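Local coordinates for protein ORC2 (Aeropyrum pernix, PDB 1W5T) that binds DNA and takes part in regulating DNA replication, and carries an N-terminal AAA+ ATPase domain and a C-terminal winged-helix domain, at residues G47-I58 with N178-V189; A214-L224 with D256-L266. One frame throughout, in Å; residues are numbered along the deposited sequence.

Contact 1: G47-I58 with N178-V189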
# COMPACT_ATOMS: atom_id res chain seq x y z
N GLY A 47 5.39 -28.86 -1.23
CA GLY A 47 6.39 -27.81 -1.18
C GLY A 47 5.80 -26.41 -1.11
O GLY A 47 4.70 -26.25 -0.57
N LEU A 48 6.53 -25.42 -1.65
CA LEU A 48 6.16 -24.00 -1.67
C LEU A 48 6.28 -23.53 -3.09
O LEU A 48 7.35 -23.68 -3.70
CB LEU A 48 7.15 -23.18 -0.84
CG LEU A 48 6.74 -22.32 0.37
CD1 LEU A 48 7.89 -21.47 0.83
CD2 LEU A 48 5.52 -21.42 0.07
N SER A 49 5.21 -22.97 -3.64
CA SER A 49 5.21 -22.49 -5.02
C SER A 49 4.14 -21.45 -5.35
O SER A 49 4.19 -20.83 -6.43
CB SER A 49 5.08 -23.64 -6.00
OG SER A 49 3.93 -24.37 -5.69
N ASP A 50 3.19 -21.24 -4.43
CA ASP A 50 2.11 -20.30 -4.69
C ASP A 50 2.55 -18.84 -4.82
O ASP A 50 3.51 -18.40 -4.19
CB ASP A 50 1.04 -20.41 -3.61
CG ASP A 50 0.27 -21.70 -3.72
OD1 ASP A 50 0.53 -22.65 -2.93
OD2 ASP A 50 -0.59 -21.86 -4.60
N VAL A 51 1.84 -18.11 -5.66
CA VAL A 51 2.08 -16.68 -5.82
C VAL A 51 0.77 -16.01 -5.47
O VAL A 51 -0.25 -16.27 -6.11
CB VAL A 51 2.50 -16.33 -7.29
CG1 VAL A 51 2.53 -14.82 -7.52
CG2 VAL A 51 3.84 -16.98 -7.64
N ASN A 52 0.79 -15.17 -4.44
CA ASN A 52 -0.40 -14.40 -4.06
C ASN A 52 -0.13 -12.89 -4.02
O ASN A 52 1.00 -12.45 -3.99
CB ASN A 52 -0.97 -14.89 -2.73
CG ASN A 52 -1.33 -16.39 -2.75
OD1 ASN A 52 -2.04 -16.85 -3.63
ND2 ASN A 52 -0.86 -17.13 -1.75
N MET A 53 -1.16 -12.08 -4.01
CA MET A 53 -0.95 -10.66 -3.99
C MET A 53 -1.84 -9.97 -2.98
O MET A 53 -3.00 -10.36 -2.79
CB MET A 53 -1.19 -10.06 -5.38
CG MET A 53 -1.06 -8.53 -5.43
SD MET A 53 -1.29 -7.77 -7.05
CE MET A 53 0.30 -8.05 -7.75
N ILE A 54 -1.30 -8.91 -2.38
CA ILE A 54 -2.02 -7.95 -1.54
C ILE A 54 -1.94 -6.64 -2.25
O ILE A 54 -0.85 -6.24 -2.66
CB ILE A 54 -1.30 -7.81 -0.17
CG1 ILE A 54 -1.37 -9.12 0.64
CG2 ILE A 54 -1.86 -6.60 0.60
CD1 ILE A 54 -0.44 -9.19 1.96
N TYR A 55 -3.07 -5.97 -2.42
CA TYR A 55 -3.08 -4.57 -2.87
C TYR A 55 -4.03 -3.74 -2.01
O TYR A 55 -4.89 -4.26 -1.32
CB TYR A 55 -3.41 -4.45 -4.40
CG TYR A 55 -4.79 -4.99 -4.82
CD1 TYR A 55 -5.86 -4.12 -5.09
CD2 TYR A 55 -5.01 -6.37 -4.94
CE1 TYR A 55 -7.13 -4.62 -5.50
CE2 TYR A 55 -6.27 -6.88 -5.35
CZ TYR A 55 -7.31 -5.98 -5.62
OH TYR A 55 -8.50 -6.49 -5.99
N GLY A 56 -3.87 -2.42 -2.05
CA GLY A 56 -4.72 -1.53 -1.30
C GLY A 56 -5.63 -0.66 -2.14
O GLY A 56 -5.58 -0.68 -3.36
N SER A 57 -6.50 0.09 -1.49
CA SER A 57 -7.35 1.02 -2.22
C SER A 57 -6.49 2.05 -2.91
O SER A 57 -5.36 2.36 -2.47
CB SER A 57 -8.37 1.66 -1.32
OG SER A 57 -9.18 0.64 -0.78
N ILE A 58 -6.98 2.51 -4.04
CA ILE A 58 -6.22 3.43 -4.87
C ILE A 58 -6.04 4.82 -4.20
O ILE A 58 -6.99 5.47 -3.78
CB ILE A 58 -6.89 3.52 -6.26
CG1 ILE A 58 -6.04 4.34 -7.21
CG2 ILE A 58 -8.28 4.11 -6.16
CD1 ILE A 58 -5.92 3.71 -8.56
N ASN A 178 9.46 -28.16 -5.10
CA ASN A 178 9.31 -26.70 -5.24
C ASN A 178 9.53 -26.02 -3.89
O ASN A 178 8.82 -26.34 -2.91
CB ASN A 178 7.90 -26.37 -5.74
CG ASN A 178 7.60 -26.99 -7.12
OD1 ASN A 178 8.49 -27.39 -7.87
ND2 ASN A 178 6.33 -27.07 -7.45
N ARG A 179 10.46 -25.06 -3.81
CA ARG A 179 10.82 -24.49 -2.50
C ARG A 179 10.78 -22.98 -2.41
O ARG A 179 11.35 -22.42 -1.48
CB ARG A 179 12.21 -24.98 -2.08
CG ARG A 179 12.44 -26.46 -2.21
CD ARG A 179 13.71 -26.87 -1.53
NE ARG A 179 13.88 -28.30 -1.50
CZ ARG A 179 13.68 -29.10 -0.49
NH1 ARG A 179 13.28 -28.67 0.72
NH2 ARG A 179 13.90 -30.39 -0.70
N ILE A 180 10.12 -22.33 -3.36
CA ILE A 180 10.03 -20.86 -3.38
C ILE A 180 8.60 -20.42 -3.67
O ILE A 180 8.03 -20.81 -4.69
CB ILE A 180 10.94 -20.22 -4.47
CG1 ILE A 180 12.39 -20.68 -4.34
CG2 ILE A 180 10.95 -18.69 -4.30
CD1 ILE A 180 13.24 -20.15 -5.43
N GLY A 181 8.02 -19.63 -2.77
CA GLY A 181 6.74 -19.01 -3.04
C GLY A 181 6.85 -17.51 -2.95
O GLY A 181 7.87 -16.98 -2.53
N PHE A 182 5.78 -16.81 -3.31
CA PHE A 182 5.80 -15.37 -3.44
C PHE A 182 4.59 -14.72 -2.88
O PHE A 182 3.50 -15.22 -3.01
CB PHE A 182 5.88 -14.98 -4.91
CG PHE A 182 7.20 -15.29 -5.52
CD1 PHE A 182 7.36 -16.43 -6.27
CD2 PHE A 182 8.28 -14.43 -5.36
CE1 PHE A 182 8.56 -16.71 -6.87
CE2 PHE A 182 9.51 -14.75 -5.94
CZ PHE A 182 9.64 -15.89 -6.70
N LEU A 183 4.80 -13.58 -2.24
CA LEU A 183 3.72 -12.73 -1.81
C LEU A 183 4.04 -11.38 -2.43
O LEU A 183 5.02 -10.74 -2.04
CB LEU A 183 3.72 -12.64 -0.30
CG LEU A 183 2.38 -12.51 0.41
CD1 LEU A 183 2.50 -11.87 1.75
CD2 LEU A 183 1.22 -11.93 -0.39
N LEU A 184 3.27 -10.98 -3.43
CA LEU A 184 3.53 -9.68 -4.09
C LEU A 184 2.70 -8.65 -3.35
O LEU A 184 1.58 -8.94 -2.93
CB LEU A 184 3.10 -9.73 -5.55
CG LEU A 184 3.56 -10.99 -6.34
CD1 LEU A 184 3.16 -10.97 -7.84
CD2 LEU A 184 5.07 -11.18 -6.22
N VAL A 185 3.25 -7.47 -3.12
CA VAL A 185 2.46 -6.40 -2.50
C VAL A 185 2.52 -5.19 -3.40
O VAL A 185 3.62 -4.75 -3.65
CB VAL A 185 3.02 -6.04 -1.12
CG1 VAL A 185 2.19 -4.93 -0.47
CG2 VAL A 185 3.08 -7.27 -0.23
N ALA A 186 1.36 -4.70 -3.88
CA ALA A 186 1.28 -3.58 -4.83
C ALA A 186 0.43 -2.47 -4.26
O ALA A 186 -0.37 -2.70 -3.40
CB ALA A 186 0.69 -4.02 -6.16
N SER A 187 0.57 -1.26 -4.76
CA SER A 187 -0.15 -0.15 -4.12
C SER A 187 -1.66 -0.18 -4.35
O SER A 187 -2.43 0.25 -3.49
CB SER A 187 0.43 1.20 -4.51
OG SER A 187 0.37 1.30 -5.90
N ASP A 188 -2.08 -0.73 -5.49
CA ASP A 188 -3.47 -0.74 -5.85
C ASP A 188 -3.72 -1.65 -7.08
O ASP A 188 -2.78 -2.21 -7.66
CB ASP A 188 -3.93 0.71 -6.11
CG ASP A 188 -3.11 1.38 -7.19
OD1 ASP A 188 -2.26 2.24 -6.87
OD2 ASP A 188 -3.23 1.07 -8.39
N VAL A 189 -5.00 -1.82 -7.42
CA VAL A 189 -5.50 -2.65 -8.51
C VAL A 189 -4.83 -2.43 -9.92
O VAL A 189 -4.76 -3.38 -10.71
CB VAL A 189 -7.05 -2.50 -8.60
CG1 VAL A 189 -7.46 -1.19 -9.28
CG2 VAL A 189 -7.67 -3.67 -9.29
O HOH W 1 -6.95 -0.78 -5.78

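Contact 2: A214-L224 with D256-L266. With ANP (phosphoaminophosphonic acid-adenylate ester), chain D.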
# COMPACT_ATOMS: atom_id res chain seq x y z
N ALA A 214 -9.12 1.03 3.40
CA ALA A 214 -8.78 1.90 4.47
C ALA A 214 -9.61 1.55 5.72
O ALA A 214 -10.71 1.03 5.61
CB ALA A 214 -9.02 3.37 4.03
N TYR A 215 -9.05 1.86 6.88
CA TYR A 215 -9.62 1.49 8.17
C TYR A 215 -10.76 2.37 8.67
O TYR A 215 -10.71 3.63 8.66
CB TYR A 215 -8.49 1.46 9.22
CG TYR A 215 -7.48 0.35 9.05
CD1 TYR A 215 -6.14 0.64 8.76
CD2 TYR A 215 -7.87 -1.01 9.18
CE1 TYR A 215 -5.20 -0.39 8.62
CE2 TYR A 215 -6.93 -2.05 9.02
CZ TYR A 215 -5.62 -1.73 8.74
OH TYR A 215 -4.72 -2.75 8.60
N LYS A 216 -11.81 1.72 9.14
CA LYS A 216 -12.90 2.41 9.88
C LYS A 216 -12.44 2.77 11.29
O LYS A 216 -11.42 2.25 11.79
CB LYS A 216 -14.15 1.55 9.92
CG LYS A 216 -14.63 1.19 8.49
CD LYS A 216 -15.87 0.29 8.50
CE LYS A 216 -16.18 -0.27 7.06
NZ LYS A 216 -17.31 0.50 6.39
N SER A 217 -13.20 3.64 11.95
CA SER A 217 -12.77 4.14 13.26
C SER A 217 -12.64 3.06 14.32
O SER A 217 -11.69 3.10 15.12
CB SER A 217 -13.67 5.31 13.73
OG SER A 217 -14.90 4.83 14.22
N ARG A 218 -13.58 2.12 14.32
CA ARG A 218 -13.59 0.96 15.20
C ARG A 218 -12.28 0.13 15.08
O ARG A 218 -11.68 -0.27 16.08
CB ARG A 218 -14.78 0.05 14.84
CG ARG A 218 -16.03 0.27 15.65
CD ARG A 218 -16.83 -1.07 15.96
NE ARG A 218 -16.13 -2.28 15.48
CZ ARG A 218 -16.16 -3.49 16.05
NH1 ARG A 218 -16.85 -3.71 17.17
NH2 ARG A 218 -15.48 -4.49 15.51
N GLU A 219 -11.84 -0.09 13.83
CA GLU A 219 -10.57 -0.78 13.56
C GLU A 219 -9.37 -0.01 14.02
O GLU A 219 -8.50 -0.59 14.64
CB GLU A 219 -10.46 -1.17 12.11
CG GLU A 219 -11.61 -2.07 11.69
CD GLU A 219 -11.84 -2.04 10.22
OE1 GLU A 219 -12.22 -3.07 9.67
OE2 GLU A 219 -11.59 -1.01 9.60
N LEU A 220 -9.35 1.30 13.75
CA LEU A 220 -8.28 2.15 14.23
C LEU A 220 -8.24 2.14 15.74
O LEU A 220 -7.18 2.17 16.32
CB LEU A 220 -8.39 3.61 13.72
CG LEU A 220 -8.10 3.84 12.22
CD1 LEU A 220 -8.41 5.27 11.84
CD2 LEU A 220 -6.62 3.42 11.83
N TYR A 221 -9.40 2.06 16.38
CA TYR A 221 -9.46 2.03 17.81
C TYR A 221 -8.77 0.76 18.32
O TYR A 221 -7.90 0.81 19.19
CB TYR A 221 -10.89 2.14 18.35
CG TYR A 221 -10.85 1.96 19.86
CD1 TYR A 221 -10.89 0.69 20.42
CD2 TYR A 221 -10.62 3.06 20.71
CE1 TYR A 221 -10.77 0.52 21.76
CE2 TYR A 221 -10.53 2.90 22.08
CZ TYR A 221 -10.61 1.62 22.59
OH TYR A 221 -10.50 1.40 23.92
N THR A 222 -9.18 -0.38 17.77
CA THR A 222 -8.52 -1.63 18.05
C THR A 222 -7.03 -1.56 17.81
O THR A 222 -6.24 -2.07 18.61
CB THR A 222 -9.17 -2.77 17.22
OG1 THR A 222 -10.55 -2.86 17.56
CG2 THR A 222 -8.65 -4.10 17.63
N ILE A 223 -6.62 -0.93 16.72
CA ILE A 223 -5.17 -0.84 16.44
C ILE A 223 -4.41 0.03 17.45
O ILE A 223 -3.31 -0.34 17.88
CB ILE A 223 -4.89 -0.42 14.96
CG1 ILE A 223 -5.42 -1.51 14.01
CG2 ILE A 223 -3.36 -0.11 14.77
CD1 ILE A 223 -5.54 -1.07 12.48
N LEU A 224 -5.00 1.14 17.86
CA LEU A 224 -4.36 2.03 18.82
C LEU A 224 -4.32 1.38 20.21
O LEU A 224 -3.35 1.53 20.99
CB LEU A 224 -5.08 3.40 18.87
CG LEU A 224 -4.96 4.21 17.57
CD1 LEU A 224 -5.89 5.44 17.58
CD2 LEU A 224 -3.52 4.59 17.26
N ASP A 256 -8.87 9.75 6.10
CA ASP A 256 -7.83 8.83 5.62
C ASP A 256 -8.06 7.31 5.78
O ASP A 256 -7.76 6.52 4.89
CB ASP A 256 -6.58 9.09 6.49
CG ASP A 256 -5.52 9.77 5.78
OD1 ASP A 256 -4.42 9.96 6.35
OD2 ASP A 256 -5.70 10.15 4.62
N GLY A 257 -8.48 6.93 6.98
CA GLY A 257 -8.44 5.56 7.44
C GLY A 257 -7.04 4.99 7.51
O GLY A 257 -6.84 3.81 7.32
N SER A 258 -6.05 5.85 7.73
CA SER A 258 -4.65 5.43 7.75
C SER A 258 -4.21 5.06 9.18
O SER A 258 -4.21 5.91 10.08
CB SER A 258 -3.79 6.51 7.14
OG SER A 258 -2.45 6.31 7.45
N ALA A 259 -3.83 3.80 9.38
CA ALA A 259 -3.26 3.40 10.66
C ALA A 259 -1.90 4.04 10.98
O ALA A 259 -1.60 4.34 12.16
CB ALA A 259 -3.21 1.86 10.80
N ARG A 260 -1.10 4.27 9.96
CA ARG A 260 0.16 5.01 10.16
C ARG A 260 -0.11 6.37 10.81
O ARG A 260 0.52 6.71 11.79
CB ARG A 260 0.93 5.19 8.84
CG ARG A 260 1.99 6.31 8.85
CD ARG A 260 3.32 5.93 8.18
NE ARG A 260 3.09 5.23 6.90
CZ ARG A 260 3.66 4.07 6.53
NH1 ARG A 260 3.35 3.56 5.35
NH2 ARG A 260 4.55 3.43 7.31
N ARG A 261 -1.04 7.12 10.25
CA ARG A 261 -1.35 8.45 10.75
C ARG A 261 -1.89 8.39 12.17
O ARG A 261 -1.58 9.25 12.97
CB ARG A 261 -2.36 9.13 9.87
CG ARG A 261 -1.98 10.51 9.47
CD ARG A 261 -2.88 11.14 8.37
NE ARG A 261 -2.50 12.53 8.25
CZ ARG A 261 -3.24 13.63 8.40
NH1 ARG A 261 -2.60 14.78 8.29
NH2 ARG A 261 -4.56 13.63 8.59
N ALA A 262 -2.72 7.39 12.47
CA ALA A 262 -3.31 7.26 13.79
C ALA A 262 -2.25 6.98 14.86
O ALA A 262 -2.23 7.66 15.91
CB ALA A 262 -4.39 6.21 13.81
N ILE A 263 -1.36 6.03 14.56
CA ILE A 263 -0.29 5.64 15.44
C ILE A 263 0.71 6.77 15.70
O ILE A 263 1.18 6.92 16.84
CB ILE A 263 0.42 4.37 14.88
CG1 ILE A 263 -0.47 3.17 15.08
CG2 ILE A 263 1.74 4.11 15.59
CD1 ILE A 263 -0.05 2.01 14.23
N VAL A 264 1.02 7.54 14.68
CA VAL A 264 1.96 8.66 14.78
C VAL A 264 1.33 9.76 15.68
O VAL A 264 2.01 10.32 16.55
CB VAL A 264 2.34 9.22 13.37
CG1 VAL A 264 3.15 10.46 13.48
CG2 VAL A 264 3.16 8.19 12.60
N ALA A 265 0.05 10.04 15.49
CA ALA A 265 -0.68 10.90 16.42
C ALA A 265 -0.56 10.49 17.88
O ALA A 265 -0.35 11.33 18.74
CB ALA A 265 -2.16 10.98 16.03
N LEU A 266 -0.74 9.21 18.16
CA LEU A 266 -0.69 8.71 19.52
C LEU A 266 0.75 8.86 20.03
O LEU A 266 0.97 9.33 21.16
CB LEU A 266 -1.23 7.26 19.60
CG LEU A 266 -1.03 6.50 20.92
CD1 LEU A 266 -1.65 7.29 22.03
CD2 LEU A 266 -1.65 5.12 20.93
PG ANP D . 1.91 2.73 2.33
O1G ANP D . 2.74 4.04 2.67
O2G ANP D . 2.90 1.66 1.70
O3G ANP D . 0.68 3.00 1.37
PB ANP D . 0.94 0.45 4.01
O1B ANP D . 2.00 -0.60 3.48
O2B ANP D . -0.41 0.20 3.28
N3B ANP D . 1.44 2.08 3.85
PA ANP D . 1.67 -0.32 6.68
O1A ANP D . 1.64 -1.92 6.71
O2A ANP D . 3.17 0.15 6.47
O3A ANP D . 0.64 0.29 5.60
O5' ANP D . 1.01 0.26 8.03
C5' ANP D . 0.98 1.60 8.55
C4' ANP D . 1.16 1.46 10.07
O4' ANP D . -0.01 0.89 10.67
C3' ANP D . 2.29 0.51 10.45
O3' ANP D . 2.86 0.97 11.64
C2' ANP D . 1.60 -0.82 10.74
O2' ANP D . 2.29 -1.72 11.60
C1' ANP D . 0.28 -0.34 11.34
N9 ANP D . -0.80 -1.25 10.99
C8 ANP D . -1.46 -1.27 9.77
N7 ANP D . -2.43 -2.23 9.74
C5 ANP D . -2.45 -2.82 10.95
C6 ANP D . -3.16 -3.90 11.70
N6 ANP D . -4.18 -4.63 11.15
N1 ANP D . -2.78 -4.19 12.97
C2 ANP D . -1.81 -3.55 13.60
N3 ANP D . -1.07 -2.57 13.03
C4 ANP D . -1.38 -2.17 11.70

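Contact 1: G47-I58 with N178-V189
Tyr55 and Val189 meet because the tyrosine's CG sits between its backbone N and carbonyl carbon (chi1 61°), which lays the ring alongside the valine, CE1 3.8 Å from Val189 CB. Met53 instead runs out extended and bends at chi3 (-80°), bringing its CE methyl to 3.9 Å from Leu184 CB. Beyond it, Val51 CG1 reaches Leu184 CD1 at 3.9 Å, while Val51 CG2 lies beside Phe182 CD1; these side chains share one sheet face. On the other face Ile54 CG1 packs on Leu183 CD2. Between the faces a parallel ladder of backbone bonds runs from Phe182 N to Asp50 O through to Ala186 N on Ile54 O (3.0 Å). At the C-terminal end of strand 51-56, a water donates to Gly56 O and accepts from Val189 N, lying in plane at the Tyr55 ring edge. Shortening Tyr55 to an alanine is likely to take the ring from beside Val189 and from this water, opening a gap there. Strand 206-212 flanks 51-56 and strand 139-145 flanks 180-186, making this pair an interior part of the five-stranded parallel sheet of the AAA+ ATPase, order 2-3-4-1-5, whose strand 51-56 leads into the P-loop.

Contact 2: A214-L224 with D256-L266
This contact forms the lid's side of the nucleotide pocket, at its adenine and ribose end, with Tyr215, an ATP-binding residue, reaching the base from one segment and Ala259 and Ile263 meeting the sugar from the other. Tyr215 OH donates to N7 of the bound ATP analogue at 2.6 Å. Behind it, Tyr215 N gives a bond to Gly257 O, in the carbonyl plane and on a lone pair, fixing the backbone from which the ring rises. Ile223 CD1 sits over the centre of one face of that ring, 3.7 Å above its plane, and also touches adenine C6, while its CG2 lies near N3. With CG1 anti to the carbonyl carbon (chi1 -64°), Ile223 spreads both branches along the base. Ala259 CB comes within 3.7 Å of Tyr215 CE1 and also touches the ribose O4'.

These residues belong to the helical lid of an AAA+ ATPase, where helices 217-231 and 259-275 pack with their local axes 10.1 Å apart and inclined at 47°. Between them Leu220 CD2 lies against Ala259 CA (3.6 Å), and Leu224 CD2 settles on Ala262 CB and Ile263 CG1. Gly257 has a positive phi, and a CB there would collide with Tyr215 O and Ala214 CB. Ser258 OG caps the second helix by accepting from Arg261 N at 3.2 Å. The second residue of that helix, Arg260, bends at chi2 and chi3 to bring its guanidinium group to the phosphates: C5' lies over one face of the group, PG stands in plane at the edge, and NH1 makes a weak bond to O1G. Arg227, also an ATP-binding residue, bonds to the nucleotide from farther along helix 217-231, while Lys65 and the amides of Gly64, Thr66 and Thr67 hold it from the P-loop.

Overall arrangement
Contact 1 belongs to the parallel sheet of the ATPase core and contact 2 to the helical lid; their centres lie 24 Å apart, on opposite sides of the chain's centre. They follow one another in series, with strand 206-212, which borders strand 51-56 in the sheet, running between them toward the lid. They also meet directly, by packing, where Ser57 OG is 4.2 Å from Ala214 N. Residues 62-67, just after segment 47-58, bind ATP, and the side chain of Val185 lies about 6 Å from both the bound magnesium ion and the nucleotide, which is held between core and lid. The core thus meets the phosphates, while the lid meets base and sugar and sends Arg260 to the gamma phosphate.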